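Local structure of WbmS, polysaccharide deacetylase involved in O-antigen biosynthesis (3HFT) at residues A[27-36]-A[161-171]; A[154-162]-A[195-203]. The protein binds zinc and, as a putative polysaccharide deacetylase, probably removes acetyl groups from sugars during O-antigen biosynthesis in Bordetella bronchiseptica. All coordinates share one frame; numbering follows the deposited sequence.

Contact 1: A[27-36]-A[161-171]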
loop_
_atom_site.group_PDB
_atom_site.type_symbol
_atom_site.label_atom_id
_atom_site.label_comp_id
_atom_site.label_asym_id
_atom_site.label_seq_id
_atom_site.Cartn_x
_atom_site.Cartn_y
_atom_site.Cartn_z
ATOM N N ILE A 27 -0.351 -4.113 -19.359
ATOM C CA ILE A 27 -1.528 -3.460 -18.782
ATOM C C ILE A 27 -1.720 -2.100 -19.445
ATOM O O ILE A 27 -0.796 -1.281 -19.473
ATOM C CB ILE A 27 -1.376 -3.270 -17.265
ATOM C CG1 ILE A 27 -1.330 -4.652 -16.586
ATOM C CG2 ILE A 27 -2.517 -2.379 -16.661
ATOM C CD1 ILE A 27 -0.805 -4.669 -15.148
ATOM N N ASP A 28 -2.899 -1.896 -20.015
ATOM C CA ASP A 28 -3.270 -0.636 -20.615
ATOM C C ASP A 28 -4.469 -0.183 -19.808
ATOM O O ASP A 28 -5.562 -0.751 -19.917
ATOM C CB ASP A 28 -3.631 -0.821 -22.073
ATOM C CG ASP A 28 -4.104 0.462 -22.734
ATOM O OD1 ASP A 28 -4.309 1.491 -22.047
ATOM O OD2 ASP A 28 -4.286 0.436 -23.967
ATOM N N ILE A 29 -4.242 0.832 -18.990
ATOM C CA ILE A 29 -5.246 1.311 -18.049
ATOM C C ILE A 29 -6.513 1.742 -18.787
ATOM O O ILE A 29 -7.578 1.745 -18.217
ATOM C CB ILE A 29 -4.669 2.477 -17.172
ATOM C CG1 ILE A 29 -5.495 2.669 -15.906
ATOM C CG2 ILE A 29 -4.503 3.768 -18.004
ATOM C CD1 ILE A 29 -5.572 1.416 -15.075
ATOM N N ASN A 30 -6.398 2.094 -20.066
ATOM C CA ASN A 30 -7.571 2.495 -20.855
ATOM C C ASN A 30 -8.337 1.357 -21.499
ATOM O O ASN A 30 -9.327 1.598 -22.165
ATOM C CB ASN A 30 -7.130 3.464 -21.969
ATOM C CG ASN A 30 -6.601 4.752 -21.410
ATOM O OD1 ASN A 30 -7.204 5.323 -20.517
ATOM N ND2 ASN A 30 -5.449 5.190 -21.889
ATOM N N GLN A 31 -7.874 0.125 -21.329
ATOM C CA GLN A 31 -8.443 -1.031 -22.004
ATOM C C GLN A 31 -8.476 -2.205 -21.052
ATOM O O GLN A 31 -7.492 -2.934 -20.953
ATOM C CB GLN A 31 -7.571 -1.436 -23.190
ATOM C CG GLN A 31 -7.494 -0.410 -24.318
ATOM C CD GLN A 31 -8.768 -0.337 -25.149
ATOM O OE1 GLN A 31 -9.525 -1.311 -25.234
ATOM N NE2 GLN A 31 -8.998 0.816 -25.787
ATOM N N PRO A 32 -9.597 -2.384 -20.339
ATOM C CA PRO A 32 -9.675 -3.468 -19.357
ATOM C C PRO A 32 -9.416 -4.846 -19.930
ATOM O O PRO A 32 -9.011 -5.725 -19.186
ATOM C CB PRO A 32 -11.106 -3.353 -18.815
ATOM C CG PRO A 32 -11.439 -1.928 -18.986
ATOM C CD PRO A 32 -10.821 -1.557 -20.322
ATOM N N GLU A 33 -9.620 -5.029 -21.239
ATOM C CA GLU A 33 -9.351 -6.316 -21.874
ATOM C C GLU A 33 -7.887 -6.695 -21.677
ATOM O O GLU A 33 -7.525 -7.863 -21.716
ATOM C CB GLU A 33 -9.680 -6.277 -23.389
ATOM N N SER A 34 -7.039 -5.707 -21.434
ATOM C CA SER A 34 -5.615 -5.975 -21.267
ATOM C C SER A 34 -5.259 -6.653 -19.951
ATOM O O SER A 34 -4.138 -7.146 -19.799
ATOM C CB SER A 34 -4.813 -4.680 -21.407
ATOM O OG SER A 34 -4.981 -3.830 -20.299
ATOM N N TRP A 35 -6.182 -6.672 -18.997
ATOM C CA TRP A 35 -5.914 -7.269 -17.683
ATOM C C TRP A 35 -7.005 -8.135 -17.091
ATOM O O TRP A 35 -6.728 -8.978 -16.246
ATOM C CB TRP A 35 -5.627 -6.180 -16.648
ATOM C CG TRP A 35 -6.858 -5.408 -16.119
ATOM C CD1 TRP A 35 -7.823 -5.852 -15.184
ATOM C CD2 TRP A 35 -7.210 -4.079 -16.433
ATOM N NE1 TRP A 35 -8.731 -4.862 -14.947
ATOM C CE2 TRP A 35 -8.390 -3.763 -15.702
ATOM C CE3 TRP A 35 -6.643 -3.111 -17.245
ATOM C CZ2 TRP A 35 -8.995 -2.520 -15.769
ATOM C CZ3 TRP A 35 -7.242 -1.865 -17.317
ATOM C CH2 TRP A 35 -8.418 -1.569 -16.590
ATOM N N ARG A 36 -8.250 -7.904 -17.468
ATOM C CA ARG A 36 -9.365 -8.555 -16.809
ATOM C C ARG A 36 -9.351 -10.032 -17.016
ATOM O O ARG A 36 -9.359 -10.525 -18.155
ATOM C CB ARG A 36 -10.665 -7.952 -17.305
ATOM C CG ARG A 36 -11.807 -8.117 -16.382
ATOM C CD ARG A 36 -12.992 -7.353 -16.939
ATOM N NE ARG A 36 -14.231 -7.868 -16.387
ATOM C CZ ARG A 36 -14.891 -7.329 -15.374
ATOM N NH1 ARG A 36 -14.432 -6.214 -14.778
ATOM N NH2 ARG A 36 -16.022 -7.901 -14.958
ATOM N N GLN A 161 -8.442 -4.357 -9.561
ATOM C CA GLN A 161 -8.255 -3.690 -10.847
ATOM C C GLN A 161 -7.052 -2.732 -10.673
ATOM O O GLN A 161 -6.903 -2.115 -9.606
ATOM C CB GLN A 161 -9.515 -2.844 -11.192
ATOM C CG GLN A 161 -10.900 -3.527 -10.959
ATOM C CD GLN A 161 -11.217 -4.582 -12.001
ATOM O OE1 GLN A 161 -10.548 -4.636 -13.023
ATOM N NE2 GLN A 161 -12.253 -5.414 -11.761
ATOM N N PRO A 162 -6.211 -2.559 -11.711
ATOM C CA PRO A 162 -5.144 -1.574 -11.585
ATOM C C PRO A 162 -5.816 -0.186 -11.657
ATOM O O PRO A 162 -6.956 -0.078 -12.102
ATOM C CB PRO A 162 -4.286 -1.827 -12.839
ATOM C CG PRO A 162 -5.311 -2.277 -13.848
ATOM C CD PRO A 162 -6.262 -3.127 -13.061
ATOM N N TRP A 163 -5.127 0.855 -11.208
ATOM C CA TRP A 163 -5.662 2.200 -11.236
ATOM C C TRP A 163 -4.578 3.234 -11.508
ATOM O O TRP A 163 -3.393 2.957 -11.363
ATOM C CB TRP A 163 -6.416 2.504 -9.927
ATOM C CG TRP A 163 -5.628 2.624 -8.697
ATOM C CD1 TRP A 163 -5.025 3.754 -8.242
ATOM C CD2 TRP A 163 -5.362 1.606 -7.709
ATOM N NE1 TRP A 163 -4.405 3.513 -7.059
ATOM C CE2 TRP A 163 -4.601 2.208 -6.696
ATOM C CE3 TRP A 163 -5.684 0.255 -7.597
ATOM C CZ2 TRP A 163 -4.159 1.518 -5.586
ATOM C CZ3 TRP A 163 -5.260 -0.440 -6.503
ATOM C CH2 TRP A 163 -4.487 0.187 -5.497
ATOM N N ARG A 164 -4.993 4.428 -11.926
ATOM C CA ARG A 164 -4.061 5.505 -12.181
ATOM C C ARG A 164 -3.598 6.145 -10.877
ATOM O O ARG A 164 -4.428 6.543 -10.057
ATOM C CB ARG A 164 -4.709 6.613 -12.988
ATOM C CG ARG A 164 -5.107 6.204 -14.358
ATOM C CD ARG A 164 -5.940 7.276 -15.008
ATOM N NE ARG A 164 -6.906 6.685 -15.942
ATOM C CZ ARG A 164 -6.696 6.476 -17.239
ATOM N NH1 ARG A 164 -5.540 6.808 -17.826
ATOM N NH2 ARG A 164 -7.671 5.933 -17.962
ATOM N N HIS A 165 -2.284 6.307 -10.731
ATOM C CA HIS A 165 -1.734 7.056 -9.604
ATOM C C HIS A 165 -1.861 8.553 -9.901
ATOM O O HIS A 165 -1.959 8.944 -11.069
ATOM C CB HIS A 165 -0.293 6.666 -9.357
ATOM C CG HIS A 165 0.267 7.226 -8.092
ATOM N ND1 HIS A 165 -0.374 7.087 -6.883
ATOM C CD2 HIS A 165 1.407 7.907 -7.839
ATOM C CE1 HIS A 165 0.330 7.690 -5.947
ATOM N NE2 HIS A 165 1.412 8.203 -6.497
ATOM N N TRP A 166 -1.823 9.393 -8.872
ATOM C CA TRP A 166 -1.998 10.834 -9.058
ATOM C C TRP A 166 -0.785 11.576 -9.618
ATOM O O TRP A 166 -0.906 12.774 -9.892
ATOM C CB TRP A 166 -2.451 11.511 -7.760
ATOM C CG TRP A 166 -1.503 11.399 -6.599
ATOM C CD1 TRP A 166 -0.374 12.119 -6.396
ATOM C CD2 TRP A 166 -1.626 10.517 -5.469
ATOM N NE1 TRP A 166 0.231 11.731 -5.222
ATOM C CE2 TRP A 166 -0.524 10.755 -4.631
ATOM C CE3 TRP A 166 -2.545 9.545 -5.097
ATOM C CZ2 TRP A 166 -0.329 10.068 -3.442
ATOM C CZ3 TRP A 166 -2.354 8.867 -3.906
ATOM C CH2 TRP A 166 -1.247 9.114 -3.099
ATOM N N THR A 167 0.365 10.914 -9.755
ATOM C CA THR A 167 1.544 11.523 -10.358
ATOM C C THR A 167 2.284 10.550 -11.257
ATOM O O THR A 167 2.160 9.336 -11.119
ATOM C CB THR A 167 2.615 11.993 -9.324
ATOM O OG1 THR A 167 3.141 10.871 -8.619
ATOM C CG2 THR A 167 2.076 13.031 -8.340
ATOM N N GLY A 168 3.079 11.118 -12.166
ATOM C CA GLY A 168 3.956 10.355 -13.074
ATOM C C GLY A 168 3.265 9.558 -14.181
ATOM O O GLY A 168 3.916 8.757 -14.830
ATOM N N ASP A 169 1.973 9.786 -14.445
ATOM C CA ASP A 169 1.216 8.857 -15.310
ATOM C C ASP A 169 1.445 7.375 -14.874
ATOM O O ASP A 169 1.324 6.466 -15.688
ATOM C CB ASP A 169 1.592 8.985 -16.789
HETATM N N MSE A 170 1.771 7.154 -13.607
HETATM C CA MSE A 170 2.013 5.802 -13.129
HETATM C C MSE A 170 0.686 5.074 -12.957
HETATM O O MSE A 170 -0.363 5.703 -12.767
HETATM C CB MSE A 170 2.762 5.832 -11.800
HETATM C CG MSE A 170 4.147 6.469 -11.872
HETATM SE SE MSE A 170 5.259 5.784 -10.402
HETATM C CE MSE A 170 5.455 3.965 -10.980
ATOM N N VAL A 171 0.755 3.750 -13.028
ATOM C CA VAL A 171 -0.368 2.878 -12.806
ATOM C C VAL A 171 -0.011 2.004 -11.592
ATOM O O VAL A 171 1.119 1.474 -11.486
ATOM C CB VAL A 171 -0.621 2.018 -14.044
ATOM C CG1 VAL A 171 -1.597 0.871 -13.721
ATOM C CG2 VAL A 171 -1.124 2.901 -15.202
HETATM O O HOH W 1 -12.530 -4.224 -15.369
#

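Contact 2: A[154-162]-A[195-203]. With EDO (1,2-ethanediol), chain G.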
loop_
_atom_site.group_PDB
_atom_site.type_symbol
_atom_site.label_atom_id
_atom_site.label_comp_id
_atom_site.label_asym_id
_atom_site.label_seq_id
_atom_site.Cartn_x
_atom_site.Cartn_y
_atom_site.Cartn_z
ATOM N N TRP A 154 -6.023 -12.292 -2.019
ATOM C CA TRP A 154 -7.091 -12.897 -2.803
ATOM C C TRP A 154 -8.340 -13.232 -2.005
ATOM O O TRP A 154 -9.435 -13.337 -2.584
ATOM C CB TRP A 154 -6.580 -14.193 -3.484
ATOM C CG TRP A 154 -6.304 -15.264 -2.547
ATOM C CD1 TRP A 154 -5.115 -15.535 -1.933
ATOM C CD2 TRP A 154 -7.236 -16.218 -2.045
ATOM N NE1 TRP A 154 -5.257 -16.607 -1.091
ATOM C CE2 TRP A 154 -6.555 -17.028 -1.129
ATOM C CE3 TRP A 154 -8.598 -16.453 -2.267
ATOM C CZ2 TRP A 154 -7.170 -18.049 -0.449
ATOM C CZ3 TRP A 154 -9.190 -17.484 -1.609
ATOM C CH2 TRP A 154 -8.484 -18.268 -0.703
ATOM N N ASP A 155 -8.188 -13.425 -0.695
ATOM C CA ASP A 155 -9.305 -13.826 0.155
ATOM C C ASP A 155 -9.891 -12.670 0.967
ATOM O O ASP A 155 -10.704 -12.883 1.861
ATOM C CB ASP A 155 -8.936 -15.003 1.063
ATOM C CG ASP A 155 -7.817 -14.687 2.037
ATOM O OD1 ASP A 155 -7.148 -13.666 1.870
ATOM O OD2 ASP A 155 -7.593 -15.508 2.969
ATOM N N ALA A 156 -9.501 -11.445 0.647
ATOM C CA ALA A 156 -10.048 -10.253 1.314
ATOM C C ALA A 156 -11.480 -9.896 0.875
ATOM O O ALA A 156 -12.124 -9.025 1.466
ATOM C CB ALA A 156 -9.062 -9.034 1.082
ATOM N N GLY A 157 -11.973 -10.521 -0.192
ATOM C CA GLY A 157 -13.322 -10.282 -0.707
ATOM C C GLY A 157 -13.382 -9.097 -1.651
ATOM O O GLY A 157 -14.446 -8.503 -1.837
ATOM N N ILE A 158 -12.231 -8.720 -2.193
ATOM C CA ILE A 158 -12.076 -7.544 -3.036
ATOM C C ILE A 158 -11.663 -7.967 -4.438
ATOM O O ILE A 158 -10.606 -8.612 -4.630
ATOM C CB ILE A 158 -11.001 -6.589 -2.463
ATOM C CG1 ILE A 158 -11.414 -6.117 -1.052
ATOM C CG2 ILE A 158 -10.828 -5.371 -3.402
ATOM C CD1 ILE A 158 -10.321 -5.399 -0.252
ATOM N N VAL A 159 -12.465 -7.558 -5.414
ATOM C CA VAL A 159 -12.130 -7.771 -6.830
ATOM C C VAL A 159 -11.226 -6.644 -7.227
ATOM O O VAL A 159 -11.573 -5.453 -7.125
ATOM C CB VAL A 159 -13.347 -7.804 -7.722
ATOM C CG1 VAL A 159 -12.963 -7.999 -9.209
ATOM C CG2 VAL A 159 -14.289 -8.912 -7.273
ATOM N N LEU A 160 -10.058 -7.021 -7.727
ATOM C CA LEU A 160 -8.985 -6.063 -7.985
ATOM C C LEU A 160 -8.887 -5.606 -9.404
ATOM O O LEU A 160 -9.176 -6.387 -10.336
ATOM C CB LEU A 160 -7.687 -6.689 -7.614
ATOM C CG LEU A 160 -7.479 -6.981 -6.128
ATOM C CD1 LEU A 160 -6.184 -7.737 -5.943
ATOM C CD2 LEU A 160 -7.501 -5.659 -5.311
ATOM N N GLN A 161 -8.442 -4.357 -9.561
ATOM C CA GLN A 161 -8.255 -3.690 -10.847
ATOM C C GLN A 161 -7.052 -2.732 -10.673
ATOM O O GLN A 161 -6.903 -2.115 -9.606
ATOM C CB GLN A 161 -9.515 -2.844 -11.192
ATOM C CG GLN A 161 -10.900 -3.527 -10.959
ATOM C CD GLN A 161 -11.217 -4.582 -12.001
ATOM O OE1 GLN A 161 -10.548 -4.636 -13.023
ATOM N NE2 GLN A 161 -12.253 -5.414 -11.761
ATOM N N PRO A 162 -6.211 -2.559 -11.711
ATOM C CA PRO A 162 -5.144 -1.574 -11.585
ATOM C C PRO A 162 -5.816 -0.186 -11.657
ATOM O O PRO A 162 -6.956 -0.078 -12.102
ATOM C CB PRO A 162 -4.286 -1.827 -12.839
ATOM C CG PRO A 162 -5.311 -2.277 -13.848
ATOM C CD PRO A 162 -6.262 -3.127 -13.061
ATOM N N TYR A 195 -8.149 -21.155 -6.495
ATOM C CA TYR A 195 -9.010 -20.494 -5.498
ATOM C C TYR A 195 -8.925 -18.967 -5.487
ATOM O O TYR A 195 -9.879 -18.277 -5.129
ATOM C CB TYR A 195 -8.712 -21.053 -4.103
ATOM C CG TYR A 195 -7.266 -20.993 -3.634
ATOM C CD1 TYR A 195 -6.717 -19.816 -3.165
ATOM C CD2 TYR A 195 -6.487 -22.143 -3.561
ATOM C CE1 TYR A 195 -5.398 -19.753 -2.717
ATOM C CE2 TYR A 195 -5.183 -22.099 -3.103
ATOM C CZ TYR A 195 -4.640 -20.879 -2.670
ATOM O OH TYR A 195 -3.339 -20.809 -2.206
ATOM N N TRP A 196 -7.776 -18.456 -5.896
ATOM C CA TRP A 196 -7.479 -17.035 -5.881
ATOM C C TRP A 196 -7.965 -16.285 -7.117
ATOM O O TRP A 196 -7.977 -15.036 -7.126
ATOM C CB TRP A 196 -5.937 -16.875 -5.772
ATOM C CG TRP A 196 -5.233 -17.798 -6.692
ATOM C CD1 TRP A 196 -4.763 -19.028 -6.395
ATOM C CD2 TRP A 196 -4.994 -17.600 -8.089
ATOM N NE1 TRP A 196 -4.243 -19.626 -7.525
ATOM C CE2 TRP A 196 -4.348 -18.750 -8.572
ATOM C CE3 TRP A 196 -5.256 -16.555 -8.974
ATOM C CZ2 TRP A 196 -4.011 -18.916 -9.922
ATOM C CZ3 TRP A 196 -4.908 -16.711 -10.299
ATOM C CH2 TRP A 196 -4.274 -17.873 -10.759
ATOM N N TYR A 197 -8.367 -17.030 -8.156
ATOM C CA TYR A 197 -8.640 -16.477 -9.475
ATOM C C TYR A 197 -9.868 -15.589 -9.544
ATOM O O TYR A 197 -10.951 -15.971 -9.107
ATOM C CB TYR A 197 -8.762 -17.613 -10.521
ATOM C CG TYR A 197 -8.958 -17.098 -11.930
ATOM C CD1 TYR A 197 -7.943 -16.401 -12.591
ATOM C CD2 TYR A 197 -10.166 -17.281 -12.594
ATOM C CE1 TYR A 197 -8.130 -15.907 -13.909
ATOM C CE2 TYR A 197 -10.363 -16.799 -13.902
ATOM C CZ TYR A 197 -9.344 -16.109 -14.543
ATOM O OH TYR A 197 -9.568 -15.635 -15.817
ATOM N N GLN A 198 -9.691 -14.417 -10.142
ATOM C CA GLN A 198 -10.746 -13.480 -10.406
ATOM C C GLN A 198 -10.967 -13.368 -11.932
ATOM O O GLN A 198 -10.150 -12.760 -12.657
ATOM C CB GLN A 198 -10.370 -12.104 -9.842
ATOM C CG GLN A 198 -9.882 -12.143 -8.387
ATOM C CD GLN A 198 -9.769 -10.781 -7.760
ATOM O OE1 GLN A 198 -9.871 -9.747 -8.446
ATOM N NE2 GLN A 198 -9.580 -10.762 -6.430
ATOM N N PRO A 199 -12.055 -13.956 -12.438
ATOM C CA PRO A 199 -12.295 -13.810 -13.880
ATOM C C PRO A 199 -12.596 -12.380 -14.224
ATOM O O PRO A 199 -12.482 -11.973 -15.390
ATOM C CB PRO A 199 -13.531 -14.666 -14.119
ATOM C CG PRO A 199 -14.107 -14.934 -12.821
ATOM C CD PRO A 199 -13.108 -14.736 -11.775
ATOM N N ASP A 200 -12.991 -11.624 -13.200
ATOM C CA ASP A 200 -13.437 -10.240 -13.319
ATOM C C ASP A 200 -12.443 -9.206 -12.769
ATOM O O ASP A 200 -12.779 -8.027 -12.684
ATOM C CB ASP A 200 -14.781 -10.032 -12.597
ATOM C CG ASP A 200 -14.812 -10.621 -11.169
ATOM O OD1 ASP A 200 -13.866 -11.301 -10.720
ATOM O OD2 ASP A 200 -15.849 -10.428 -10.510
ATOM N N GLY A 201 -11.240 -9.638 -12.448
ATOM C CA GLY A 201 -10.233 -8.731 -11.913
ATOM C C GLY A 201 -8.878 -9.055 -12.472
ATOM O O GLY A 201 -8.748 -9.928 -13.348
ATOM N N ILE A 202 -7.869 -8.331 -11.997
ATOM C CA ILE A 202 -6.494 -8.588 -12.349
ATOM C C ILE A 202 -5.881 -9.593 -11.389
ATOM O O ILE A 202 -6.096 -9.506 -10.185
ATOM C CB ILE A 202 -5.676 -7.258 -12.405
ATOM C CG1 ILE A 202 -4.353 -7.511 -13.127
ATOM C CG2 ILE A 202 -5.482 -6.641 -11.004
ATOM C CD1 ILE A 202 -3.532 -6.262 -13.284
ATOM N N ASN A 203 -5.110 -10.565 -11.906
ATOM C CA ASN A 203 -4.521 -11.630 -11.087
ATOM C C ASN A 203 -2.996 -11.641 -11.133
ATOM O O ASN A 203 -2.393 -12.232 -12.049
ATOM C CB ASN A 203 -5.032 -12.981 -11.591
ATOM C CG ASN A 203 -6.542 -13.088 -11.549
ATOM O OD1 ASN A 203 -7.109 -13.518 -10.523
ATOM N ND2 ASN A 203 -7.207 -12.791 -12.679
HETATM C C1 EDO G . -6.157 -12.472 4.668
HETATM O O1 EDO G . -7.253 -11.747 4.149
HETATM C C2 EDO G . -6.741 -13.654 5.433
HETATM O O2 EDO G . -6.390 -14.876 4.762
HETATM O O HOH W 2 -9.697 -13.453 -5.296
#

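Contact 1: A[27-36]-A[161-171]
The loop leading into strand 39-44 of the parallel sheet packs here against the start of strand 163-164, at the edge of the small mixed sheet, and the residues just before it, with Trp-35 and Pro-162 at the centre of the contact. The proline comes at the indole from the opposite direction and lays CD over the middle of one face, a CH-pi contact with CD 3.5 Å from the centroid of the five-membered ring. Pro-32, from the same loop as the indole, covers the other face with its CA, so the ring is sandwiched between two prolines. Its N-H is used as well: Trp-35 NE1 donates to Gln-161 OE1 at 2.7 Å, close to the ring plane and nearly along the C=O axis. The glutamine chain is bent at chi2 (-74°), which turns its amide back toward the indole, the two planes 61° apart. A water joins the same Gln-161 OE1 to Arg-36 NH1, so this oxygen takes two donors.

Beyond the proline, Ile-29 packs against Pro-162, Arg-164 and Val-171. Its CD1 sits 3.9 Å from Pro-162 CG, its CB faces Val-171 CG2, and its CG2 lies over one face of the Arg-164 guanidinium. Ile-27 adds CG2 against Pro-162 CG at 4.0 Å. At the exposed end Arg-164 NH2 reaches Asn-30 OD1 at 2.7 Å in a nearly straight bond (173°), with the oxygen in the guanidinium plane. An Asx turn made by Asp-28 OD1 and the backbone N of Asn-30 shapes the loop there.

Both side-chain bonds across the contact end on neutral amide oxygens, so the loop is held by apolar cover and directional hydrogen bonds, without a salt bridge between the two segments.

Contact 2: A[154-162]-A[195-203]
Trp-154 lays one face of its indole over CD1 and CE1 of Tyr-195, with CZ2 3.3 Å from Tyr-195 CD1. The two rings meet obliquely, their planes at 50°, and the phenol oxygen goes on to partners outside, the backbone of Glu-188 and the indole N-H of Trp-177. Trp-154 CG stands between the backbone N and the carbonyl carbon (chi1 68°), which brings the indole across to Tyr-195, and the CB of Asp-155 comes up against its other face. Nearer the backbone, Trp-154 CB packs on Trp-196 CB at 3.6 Å.

Further along, Gln-198 reaches across with an extended chain (chi2 -169°) and its amide reads two peptide groups of the facing loop. Leu-160 N donates to Gln-198 OE1 at 2.8 Å, in the carbonyl plane and on a lone pair, while Gln-198 NE2 gives a more bent bond to Ile-158 O at 3.0 Å. A water also accepts from Gln-198 NE2 and lies within bonding reach of the carbonyl oxygens of Trp-154 and Trp-196, linking the two segments. Neither segment pairs as a regular strand here; the Gln-198 amide joins them by side-chain bonds, in the loop that leads into strand 203-207 of the parallel sheet.

After the type I beta turn from Gln-198 to Gly-201 the backbones do meet: Ile-202 N donates to Leu-160 O at 2.9 Å, from well above the carbonyl plane. Gly-201 CA comes within 3.0 Å of Leu-160 O. Val-159 CG1 rests on Asp-200 O at 3.5 Å, and that same oxygen accepts from Gln-161 NE2 at 2.8 Å, the amide's OE1 being held by the Trp-35 indole N-H, while Ile-202 CG2 packs against Leu-160 CB.

From the N terminus, the chain first lays down 27-36, then runs through strands 39-44, 67-71 and 87-91 of the parallel sheet and 123-124 and 146-147 of the mixed one before 161-171 returns to close contact 1, a loop of 124 intervening residues. Contact 2 opens just before that return, at 154-162, and closes 32 residues later at 195-203, so the two loops cross instead of nesting. They share Gln-161 and Pro-162, and touch directly where Ile-27 and Trp-35 meet Ile-202 and where Arg-36 packs on Asp-200. Together they tie the lead-in to strand 39-44, strand 163-164 and the lead-in to strand 203-207; both also reach the second subunit.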